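PDB 6A4D: oligoribonuclease from Colwellia psychrerythraea, which hydrolyses small RNAs as an exonuclease of the RNase H-like clan, probably trimming short oligoribonucleotides to single nucleotides. Local coordinates for residues A[25-30]-A[51-56]; A[100-105]-A[127-132]; A[149-154]-A[174-179]. The protein carries 1 engineered substitution. All blocks are in the same frame, centred on the assembly; numbering follows the deposited sequence.

Contact 1 of 3, residues A[25-30]-A[51-56]; sequences EDVILE and ISQTDD
Gln53 bends at chi2 (-73°), and this turns its amide toward the start of strand 28-36. There NE2 meets the backbone O of Ile28 and the methyl CG2 of Val27. Leu29 CG lies anti to its carbonyl carbon (chi1 -63°). Its CB leads away from Ile51 and Gln53, yet CD2 returns to touch Gln53 CG at 3.5 Å. The bond from Gln53 NE2 to Ile28 O is 3.2 Å long and moderately bent, at 149°. The oxygen lies in the amide plane of Gln53, but the donor stands above the carbonyl plane of Ile28. Nearby, Ile51 N gives Leu29 O a nearly straight backbone bond of 2.7 Å. Ile51 CG1 packs 4.2 Å from Ile28 CG2. On the other side of strand 28-36, Leu29 and Glu30 both face Glu17, which makes a beta bulge in the pairing with strand 11-18. With an alanine at Gln53, Ile28 O would probably lose its side-chain donor, and a gap would open beside Val27 and Leu29. The backbone bond from Ile51, just past strand 42-50, is thus followed by a side-chain bond from Gln53, whose CG packs on Leu29 while Val27 CG2 lies against its amide end.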
loop_
_atom_site.group_PDB
_atom_site.type_symbol
_atom_site.label_atom_id
_atom_site.label_comp_id
_atom_site.label_asym_id
_atom_site.label_seq_id
_atom_site.Cartn_x
_atom_site.Cartn_y
_atom_site.Cartn_z
ATOM N N GLU A 25 -11.618 11.628 9.633
ATOM C CA GLU A 25 -12.018 13.047 9.720
ATOM C C GLU A 25 -11.814 13.848 8.457
ATOM O O GLU A 25 -12.532 14.812 8.256
ATOM C CB GLU A 25 -11.178 13.787 10.785
ATOM C CG GLU A 25 -10.841 13.019 12.056
ATOM C CD GLU A 25 -12.074 12.570 12.824
ATOM O OE1 GLU A 25 -13.210 12.872 12.399
ATOM O OE2 GLU A 25 -11.903 11.920 13.879
ATOM N N ASP A 26 -10.785 13.520 7.670
ATOM C CA ASP A 26 -10.382 14.301 6.483
ATOM C C ASP A 26 -11.022 13.866 5.183
ATOM O O ASP A 26 -11.401 12.743 5.021
ATOM C CB ASP A 26 -8.841 14.245 6.326
ATOM C CG ASP A 26 -8.132 14.812 7.524
ATOM O OD1 ASP A 26 -8.648 15.832 8.051
ATOM O OD2 ASP A 26 -7.134 14.227 7.999
ATOM N N VAL A 27 -11.062 14.798 4.253
ATOM C CA VAL A 27 -11.780 14.714 2.988
ATOM C C VAL A 27 -10.831 15.059 1.851
ATOM O O VAL A 27 -9.739 15.584 2.075
ATOM C CB VAL A 27 -12.982 15.706 2.926
ATOM C CG1 VAL A 27 -14.016 15.321 3.938
ATOM C CG2 VAL A 27 -12.568 17.141 3.139
ATOM N N ILE A 28 -11.261 14.756 0.633
ATOM C CA ILE A 28 -10.416 14.910 -0.539
ATOM C C ILE A 28 -10.556 16.304 -1.132
ATOM O O ILE A 28 -11.695 16.775 -1.372
ATOM C CB ILE A 28 -10.797 13.889 -1.624
ATOM C CG1 ILE A 28 -10.628 12.489 -1.090
ATOM C CG2 ILE A 28 -9.976 14.129 -2.883
ATOM C CD1 ILE A 28 -11.235 11.483 -2.026
ATOM N N LEU A 29 -9.411 16.936 -1.415
ATOM C CA LEU A 29 -9.401 18.263 -2.076
ATOM C C LEU A 29 -9.137 18.264 -3.574
ATOM O O LEU A 29 -9.622 19.146 -4.287
ATOM C CB LEU A 29 -8.407 19.183 -1.368
ATOM C CG LEU A 29 -8.797 19.456 0.081
ATOM C CD1 LEU A 29 -7.757 20.347 0.711
ATOM C CD2 LEU A 29 -10.188 20.087 0.154
ATOM N N GLU A 30 -8.396 17.272 -4.059
ATOM C CA GLU A 30 -7.985 17.246 -5.464
ATOM C C GLU A 30 -7.730 15.829 -5.897
ATOM O O GLU A 30 -7.278 15.019 -5.090
ATOM C CB GLU A 30 -6.685 18.034 -5.651
ATOM C CG GLU A 30 -6.426 18.522 -7.068
ATOM C CD GLU A 30 -5.010 19.080 -7.257
ATOM O OE1 GLU A 30 -4.106 18.842 -6.430
ATOM O OE2 GLU A 30 -4.785 19.753 -8.274
ATOM N N ILE A 51 -11.895 19.722 -5.715
ATOM C CA ILE A 51 -13.210 19.373 -5.180
ATOM C C ILE A 51 -13.718 20.526 -4.330
ATOM O O ILE A 51 -13.028 21.003 -3.413
ATOM C CB ILE A 51 -13.217 18.158 -4.233
ATOM C CG1 ILE A 51 -12.475 16.935 -4.821
ATOM C CG2 ILE A 51 -14.673 17.806 -3.867
ATOM C CD1 ILE A 51 -12.959 16.533 -6.198
ATOM N N SER A 52 -14.954 20.922 -4.609
ATOM C CA SER A 52 -15.618 21.969 -3.849
ATOM C C SER A 52 -15.721 21.576 -2.390
ATOM O O SER A 52 -16.093 20.451 -2.043
ATOM C CB SER A 52 -17.029 22.235 -4.405
ATOM O OG SER A 52 -17.714 23.143 -3.572
ATOM N N GLN A 53 -15.323 22.505 -1.547
ATOM C CA GLN A 53 -15.493 22.406 -0.143
ATOM C C GLN A 53 -15.891 23.802 0.326
ATOM O O GLN A 53 -15.484 24.832 -0.246
ATOM C CB GLN A 53 -14.180 21.952 0.505
ATOM C CG GLN A 53 -13.653 20.594 0.008
ATOM C CD GLN A 53 -14.458 19.415 0.518
ATOM O OE1 GLN A 53 -15.382 19.591 1.266
ATOM N NE2 GLN A 53 -14.079 18.203 0.146
ATOM N N THR A 54 -16.710 23.848 1.359
ATOM C CA THR A 54 -17.099 25.138 1.951
ATOM C C THR A 54 -15.890 25.821 2.609
ATOM O O THR A 54 -14.809 25.229 2.741
ATOM C CB THR A 54 -18.099 24.912 3.072
ATOM O OG1 THR A 54 -17.441 24.125 4.058
ATOM C CG2 THR A 54 -19.376 24.194 2.566
ATOM N N ASP A 55 -16.105 27.039 3.082
ATOM C CA ASP A 55 -15.147 27.717 3.968
ATOM C C ASP A 55 -15.008 27.055 5.334
ATOM O O ASP A 55 -13.924 27.033 5.903
ATOM C CB ASP A 55 -15.525 29.186 4.147
ATOM C CG ASP A 55 -15.394 29.985 2.863
ATOM O OD1 ASP A 55 -14.742 29.500 1.912
ATOM O OD2 ASP A 55 -15.947 31.109 2.800
ATOM N N ASP A 56 -16.075 26.504 5.882
ATOM C CA ASP A 56 -15.910 25.762 7.133
ATOM C C ASP A 56 -14.755 24.796 6.963
ATOM O O ASP A 56 -13.837 24.756 7.784
ATOM C CB ASP A 56 -17.142 24.949 7.510
ATOM C CG ASP A 56 -16.843 23.956 8.628
ATOM O OD1 ASP A 56 -16.382 24.429 9.668
ATOM O OD2 ASP A 56 -17.029 22.721 8.477
#

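Contact 2 of 3, residues A[100-105]-A[127-132]. With 9RC (5'-O-[(S)-hydroxy(4-nitrophenoxy)phosphoryl]thymidine), chain F.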
loop_
_atom_site.group_PDB
_atom_site.type_symbol
_atom_site.label_atom_id
_atom_site.label_comp_id
_atom_site.label_asym_id
_atom_site.label_seq_id
_atom_site.Cartn_x
_atom_site.Cartn_y
_atom_site.Cartn_z
ATOM N N VAL A 100 -8.389 1.303 -19.617
ATOM C CA VAL A 100 -7.972 -0.022 -19.148
ATOM C C VAL A 100 -9.097 -0.879 -18.625
ATOM O O VAL A 100 -10.031 -0.382 -17.998
ATOM C CB VAL A 100 -6.750 0.118 -18.165
ATOM C CG1 VAL A 100 -7.040 1.076 -17.043
ATOM C CG2 VAL A 100 -6.254 -1.228 -17.643
ATOM N N PRO A 101 -9.052 -2.177 -18.924
ATOM C CA PRO A 101 -10.114 -3.063 -18.419
ATOM C C PRO A 101 -10.165 -3.139 -16.891
ATOM O O PRO A 101 -9.132 -2.974 -16.253
ATOM C CB PRO A 101 -9.739 -4.460 -18.955
ATOM C CG PRO A 101 -8.761 -4.238 -20.033
ATOM C CD PRO A 101 -8.181 -2.846 -19.921
ATOM N N GLN A 102 -11.360 -3.428 -16.361
ATOM C CA GLN A 102 -11.651 -3.506 -14.981
ATOM C C GLN A 102 -10.780 -4.595 -14.341
ATOM O O GLN A 102 -10.481 -5.611 -14.956
ATOM C CB GLN A 102 -13.172 -3.785 -14.847
ATOM C CG GLN A 102 -13.813 -3.799 -13.454
ATOM C CD GLN A 102 -13.329 -4.984 -12.673
ATOM O OE1 GLN A 102 -13.337 -6.109 -13.176
ATOM N NE2 GLN A 102 -12.865 -4.754 -11.456
ATOM N N GLY A 103 -10.341 -4.374 -13.107
ATOM C CA GLY A 103 -9.621 -5.395 -12.367
ATOM C C GLY A 103 -8.187 -5.665 -12.773
ATOM O O GLY A 103 -7.607 -6.591 -12.251
ATOM N N LYS A 104 -7.633 -4.895 -13.700
ATOM C CA LYS A 104 -6.297 -5.152 -14.253
ATOM C C LYS A 104 -5.168 -4.315 -13.658
ATOM O O LYS A 104 -4.172 -4.839 -13.259
ATOM C CB LYS A 104 -6.284 -4.852 -15.742
ATOM C CG LYS A 104 -7.363 -5.573 -16.517
ATOM C CD LYS A 104 -7.341 -7.077 -16.353
ATOM C CE LYS A 104 -6.155 -7.694 -17.039
ATOM N NZ LYS A 104 -6.406 -9.157 -17.170
ATOM N N SER A 105 -5.356 -3.005 -13.607
ATOM C CA SER A 105 -4.325 -2.121 -13.148
ATOM C C SER A 105 -4.314 -2.042 -11.610
ATOM O O SER A 105 -5.356 -1.767 -11.008
ATOM C CB SER A 105 -4.545 -0.736 -13.722
ATOM O OG SER A 105 -3.452 0.106 -13.399
ATOM N N GLU A 127 -12.794 3.045 -6.933
ATOM C CA GLU A 127 -11.862 2.018 -6.428
ATOM C C GLU A 127 -12.092 0.659 -7.096
ATOM O O GLU A 127 -11.131 -0.152 -7.262
ATOM C CB GLU A 127 -11.910 1.826 -4.897
ATOM C CG GLU A 127 -10.590 1.260 -4.366
ATOM C CD GLU A 127 -10.687 0.564 -3.032
ATOM O OE1 GLU A 127 -9.634 0.009 -2.600
ATOM O OE2 GLU A 127 -11.791 0.583 -2.411
ATOM N N ASP A 128 -13.348 0.383 -7.468
ATOM C CA ASP A 128 -13.683 -0.943 -8.012
ATOM C C ASP A 128 -13.098 -1.165 -9.395
ATOM O O ASP A 128 -13.009 -2.294 -9.836
ATOM C CB ASP A 128 -15.180 -1.199 -8.032
ATOM C CG ASP A 128 -15.795 -1.259 -6.615
ATOM O OD1 ASP A 128 -15.106 -1.703 -5.653
ATOM O OD2 ASP A 128 -16.985 -0.895 -6.483
ATOM N N HIS A 129 -12.697 -0.113 -10.084
ATOM C CA HIS A 129 -12.078 -0.295 -11.373
ATOM C C HIS A 129 -10.637 -0.908 -11.305
ATOM O O HIS A 129 -10.146 -1.431 -12.282
ATOM C CB HIS A 129 -12.082 0.978 -12.168
ATOM C CG HIS A 129 -11.804 0.740 -13.615
ATOM N ND1 HIS A 129 -12.740 0.193 -14.463
ATOM C CD2 HIS A 129 -10.660 0.881 -14.343
ATOM C CE1 HIS A 129 -12.196 0.048 -15.663
ATOM N NE2 HIS A 129 -10.936 0.458 -15.618
ATOM N N PHE A 130 -9.999 -0.813 -10.141
ATOM C CA PHE A 130 -8.642 -1.191 -9.971
ATOM C C PHE A 130 -8.573 -2.625 -9.542
ATOM O O PHE A 130 -9.445 -3.126 -8.825
ATOM C CB PHE A 130 -7.948 -0.300 -8.901
ATOM C CG PHE A 130 -7.861 1.138 -9.278
ATOM C CD1 PHE A 130 -8.967 1.976 -9.143
ATOM C CD2 PHE A 130 -6.686 1.668 -9.753
ATOM C CE1 PHE A 130 -8.910 3.307 -9.504
ATOM C CE2 PHE A 130 -6.593 3.002 -10.087
ATOM C CZ PHE A 130 -7.702 3.840 -9.956
ATOM N N HIS A 131 -7.507 -3.276 -9.946
ATOM C CA HIS A 131 -7.031 -4.460 -9.236
ATOM C C HIS A 131 -6.805 -4.158 -7.763
ATOM O O HIS A 131 -6.502 -3.004 -7.388
ATOM C CB HIS A 131 -5.671 -4.847 -9.821
ATOM C CG HIS A 131 -5.250 -6.245 -9.535
ATOM N ND1 HIS A 131 -4.836 -6.665 -8.298
ATOM C CD2 HIS A 131 -5.089 -7.303 -10.360
ATOM C CE1 HIS A 131 -4.506 -7.944 -8.354
ATOM N NE2 HIS A 131 -4.628 -8.346 -9.600
ATOM N N TYR A 132 -6.859 -5.179 -6.920
ATOM C CA TYR A 132 -6.690 -4.965 -5.497
ATOM C C TYR A 132 -5.242 -4.565 -5.062
ATOM O O TYR A 132 -5.088 -3.994 -3.992
ATOM C CB TYR A 132 -7.215 -6.151 -4.628
ATOM C CG TYR A 132 -6.395 -7.392 -4.720
ATOM C CD1 TYR A 132 -5.291 -7.604 -3.896
ATOM C CD2 TYR A 132 -6.704 -8.357 -5.651
ATOM C CE1 TYR A 132 -4.529 -8.748 -4.013
ATOM C CE2 TYR A 132 -5.964 -9.501 -5.770
ATOM C CZ TYR A 132 -4.877 -9.685 -4.957
ATOM O OH TYR A 132 -4.148 -10.830 -5.122
HETATM O OAJ 9RC F . -7.243 -7.021 -0.375
HETATM C CAE 9RC F . -7.566 -7.981 -1.093
HETATM N NAI 9RC F . -8.651 -7.867 -1.974
HETATM C CAL 9RC F . -8.989 -8.941 -2.805
HETATM O OAS 9RC F . -9.949 -8.777 -3.561
HETATM C CAT 9RC F . -8.244 -10.147 -2.774
HETATM C CAU 9RC F . -8.589 -11.227 -3.624
HETATM C CAF 9RC F . -7.172 -10.252 -1.877
HETATM N NAB 9RC F . -6.869 -9.138 -1.023
HETATM C CAA 9RC F . -5.707 -9.155 -0.088
HETATM O OAC 9RC F . -4.696 -9.539 -1.009
HETATM C CAD 9RC F . -5.766 -10.193 1.021
HETATM C CAH 9RC F . -4.551 -11.074 0.749
HETATM O OAK 9RC F . -3.711 -11.342 1.911
HETATM C CAG 9RC F . -3.750 -10.224 -0.241
HETATM C CAR 9RC F . -3.005 -11.123 -1.204
HETATM O OAQ 9RC F . -1.878 -10.381 -1.589
HETATM P PAP 9RC F . -1.220 -10.635 -3.030
HETATM O OAO 9RC F . -0.499 -9.323 -3.632
HETATM O OAN 9RC F . -2.236 -10.998 -4.036
HETATM O OAM 9RC F . -0.515 -11.893 -3.047
HETATM C CAV 9RC F . 0.376 -12.561 -2.340
HETATM C CAW 9RC F . 0.289 -12.864 -0.974
HETATM C CAY 9RC F . 1.349 -13.620 -0.446
HETATM C CBA 9RC F . 2.394 -14.076 -1.300
HETATM N NBB 9RC F . 3.431 -14.763 -0.849
HETATM O OBD 9RC F . 3.379 -15.289 0.788
HETATM O OBC 9RC F . 4.848 -14.859 -2.042
HETATM C CAZ 9RC F . 2.419 -13.778 -2.673
HETATM C CAX 9RC F . 1.392 -13.038 -3.179
HETATM O O HOH W 1 -8.050 -1.551 -14.028
#
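His129 and Val100 meet through a ring nitrogen and a backbone oxygen. NE2 of His129 donates to Val100 O at 2.7 Å, with the oxygen close to the ring plane and the N-H bent to 140°. Gln102 CA lies over one face of the same ring, a CH-pi contact 4.0 Å from the centroid. The side chain of Gln102 sends NE2 to Asp128 O at 2.9 Å, almost in line with the carbonyl (168°). His129 O has two donors: Gly103 N at 3.1 Å, from above the carbonyl plane, and a water at 2.7 Å. That water also donates to Pro101 O and accepts from Ser105 N, so one molecule serves three backbone groups. Ser105 O takes the N-H of His131 at 2.8 Å, while Ser105 OG is hydrogen-bonded to Ile12 N in strand 11-18. His131 ND1 accepts a hydrogen bond from Arg133 N. Gly103 has positive phi (74°), and a CB there would be crowded by Gln102 OE1. Beyond His131, Tyr132 lays a ring face on the thymine of 9RC, with Ser111 of the second subunit packed beside it. These are two loops leading into neighbouring parallel strands, 107-109 and 134-136, of an RNase H-like exonuclease sheet.

Contact 3 of 3, residues A[149-154]-A[174-179]; sequences PEVLES and LKVYRE
The C-terminal helix 163-180 packs here against the helically coiled residues 149-154, which follow helix 137-147. Val151 and Val176 point toward each other's segment, and Tyr177 reaches across beside them. Val151 CG1 touches both Tyr177 and Val176. It sits anti to its backbone N (chi1 166°), which carries it to the edge of the Tyr177 ring, 3.7 Å from CD1 and close to the ring plane. The same methyl lies 4.2 Å from Val176 CG1. Leu152 starts away from the helix, but its CD2 comes back to the phenol end of the ring, 3.7 Å from Tyr177 OH. Both aliphatic groups therefore meet the ring at its rim. This is apolar packing in the C-terminal part of the exonuclease fold, and no hydrogen bond crosses between the segments. Tyr177 OH instead bonds to Glu173 OE2, one turn back on its own helix. Glu173 belongs to a pocket that holds 9RC, and the Tyr177 side chain is about 7 Å from a bound 9RC. Val176 fits against the end of 149-154, with CG1 3.9 Å from Ser154 CB and CG2 3.8 Å from Ser154 O. On a different side of helix 163-180, Arg178 makes a cation-pi contact with Trp147 of the second subunit.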
loop_
_atom_site.group_PDB
_atom_site.type_symbol
_atom_site.label_atom_id
_atom_site.label_comp_id
_atom_site.label_asym_id
_atom_site.label_seq_id
_atom_site.Cartn_x
_atom_site.Cartn_y
_atom_site.Cartn_z
ATOM N N PRO A 149 21.884 2.778 -2.701
ATOM C CA PRO A 149 21.483 4.113 -2.423
ATOM C C PRO A 149 21.898 5.132 -3.445
ATOM O O PRO A 149 21.192 6.132 -3.650
ATOM C CB PRO A 149 22.091 4.396 -1.029
ATOM C CG PRO A 149 23.088 3.346 -0.798
ATOM C CD PRO A 149 22.588 2.171 -1.559
ATOM N N GLU A 150 22.957 4.852 -4.151
ATOM C CA GLU A 150 23.396 5.781 -5.171
ATOM C C GLU A 150 22.459 6.055 -6.324
ATOM O O GLU A 150 22.537 7.122 -6.935
ATOM C CB GLU A 150 24.730 5.357 -5.741
ATOM C CG GLU A 150 25.523 6.613 -6.076
ATOM C CD GLU A 150 27.034 6.433 -5.999
ATOM O OE1 GLU A 150 27.724 7.282 -6.629
ATOM O OE2 GLU A 150 27.487 5.461 -5.344
ATOM N N VAL A 151 21.568 5.108 -6.625
ATOM C CA VAL A 151 20.528 5.361 -7.597
ATOM C C VAL A 151 19.714 6.607 -7.212
ATOM O O VAL A 151 19.221 7.277 -8.078
ATOM C CB VAL A 151 19.599 4.131 -7.716
ATOM C CG1 VAL A 151 18.320 4.448 -8.456
ATOM C CG2 VAL A 151 20.325 2.980 -8.394
ATOM N N LEU A 152 19.566 6.911 -5.927
ATOM C CA LEU A 152 18.691 7.990 -5.506
ATOM C C LEU A 152 19.158 9.373 -5.961
ATOM O O LEU A 152 18.350 10.327 -5.994
ATOM C CB LEU A 152 18.550 7.943 -3.983
ATOM C CG LEU A 152 17.911 6.684 -3.374
ATOM C CD1 LEU A 152 17.822 6.818 -1.879
ATOM C CD2 LEU A 152 16.496 6.504 -3.895
ATOM N N GLU A 153 20.441 9.487 -6.325
ATOM C CA GLU A 153 20.969 10.747 -6.861
ATOM C C GLU A 153 20.357 11.094 -8.167
ATOM O O GLU A 153 20.278 12.269 -8.528
ATOM C CB GLU A 153 22.471 10.681 -7.155
ATOM C CG GLU A 153 23.370 10.656 -5.966
ATOM C CD GLU A 153 24.814 10.978 -6.345
ATOM O OE1 GLU A 153 25.102 12.057 -6.928
ATOM O OE2 GLU A 153 25.681 10.146 -6.024
ATOM N N SER A 154 20.007 10.066 -8.920
ATOM C CA SER A 154 19.369 10.246 -10.206
ATOM C C SER A 154 17.908 10.520 -10.131
ATOM O O SER A 154 17.351 11.004 -11.109
ATOM C CB SER A 154 19.641 9.047 -11.110
ATOM O OG SER A 154 21.026 8.947 -11.227
ATOM N N LEU A 174 10.191 6.063 -11.128
ATOM C CA LEU A 174 10.137 4.660 -11.462
ATOM C C LEU A 174 10.922 4.355 -12.740
ATOM O O LEU A 174 11.537 3.304 -12.837
ATOM C CB LEU A 174 8.691 4.160 -11.559
ATOM C CG LEU A 174 8.504 2.676 -11.897
ATOM C CD1 LEU A 174 9.094 1.742 -10.853
ATOM C CD2 LEU A 174 7.044 2.345 -12.136
ATOM N N LYS A 175 10.950 5.315 -13.648
ATOM C CA LYS A 175 11.726 5.235 -14.904
ATOM C C LYS A 175 13.208 5.194 -14.585
ATOM O O LYS A 175 13.973 4.406 -15.099
ATOM C CB LYS A 175 11.417 6.433 -15.780
ATOM C CG LYS A 175 10.245 6.310 -16.689
ATOM C CD LYS A 175 10.405 7.302 -17.864
ATOM C CE LYS A 175 9.322 7.157 -18.960
ATOM N NZ LYS A 175 8.147 8.116 -18.923
ATOM N N VAL A 176 13.590 6.021 -13.646
ATOM C CA VAL A 176 14.920 5.977 -13.140
ATOM C C VAL A 176 15.244 4.607 -12.588
ATOM O O VAL A 176 16.306 4.027 -12.949
ATOM C CB VAL A 176 15.177 7.143 -12.134
ATOM C CG1 VAL A 176 16.416 6.931 -11.277
ATOM C CG2 VAL A 176 15.244 8.438 -12.894
ATOM N N TYR A 177 14.400 4.084 -11.699
ATOM C CA TYR A 177 14.685 2.713 -11.154
ATOM C C TYR A 177 14.715 1.659 -12.241
ATOM O O TYR A 177 15.537 0.776 -12.243
ATOM C CB TYR A 177 13.659 2.274 -10.079
ATOM C CG TYR A 177 13.594 3.176 -8.879
ATOM C CD1 TYR A 177 14.749 3.685 -8.292
ATOM C CD2 TYR A 177 12.367 3.527 -8.323
ATOM C CE1 TYR A 177 14.695 4.510 -7.188
ATOM C CE2 TYR A 177 12.290 4.363 -7.221
ATOM C CZ TYR A 177 13.448 4.888 -6.681
ATOM O OH TYR A 177 13.378 5.713 -5.621
ATOM N N ARG A 178 13.776 1.743 -13.156
ATOM C CA ARG A 178 13.781 0.838 -14.285
ATOM C C ARG A 178 15.161 0.737 -14.973
ATOM O O ARG A 178 15.643 -0.358 -15.263
ATOM C CB ARG A 178 12.736 1.287 -15.305
ATOM C CG ARG A 178 12.560 0.235 -16.366
ATOM C CD ARG A 178 11.539 0.635 -17.392
ATOM N NE ARG A 178 11.069 -0.590 -17.999
ATOM C CZ ARG A 178 10.461 -0.665 -19.164
ATOM N NH1 ARG A 178 10.095 -1.858 -19.613
ATOM N NH2 ARG A 178 10.192 0.448 -19.852
ATOM N N GLU A 179 15.770 1.888 -15.217
ATOM C CA GLU A 179 17.077 1.987 -15.859
ATOM C C GLU A 179 18.253 1.603 -14.964
ATOM O O GLU A 179 19.113 0.865 -15.437
ATOM C CB GLU A 179 17.277 3.391 -16.426
ATOM C CG GLU A 179 18.545 3.578 -17.246
ATOM C CD GLU A 179 18.853 5.050 -17.514
ATOM O OE1 GLU A 179 17.957 5.929 -17.355
ATOM O OE2 GLU A 179 19.999 5.335 -17.898
#

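Overall arrangement
The contacts follow one another along the chain, each closing before the next opens. Contact 1 lies at the start of strand 28-36, contact 2 in the loops before strands 107-109 and 134-136. These strands belong to one mixed sheet, in which 11-18 lies between 28-36 and 107-109. Contact 3 is outside the sheet, between the loop after helix 137-147 and helix 163-180. Centres of contacts 1 and 2 are about 26 Å apart, those of 2 and 3 about 28 Å. Contacts 1 and 3, about 35 Å apart, lie on opposite sides of the chain's centre. Contacts 2 and 3 both reach the second subunit. Contact 2 touches 9RC through Tyr132; contacts 1 and 3 lie only near it.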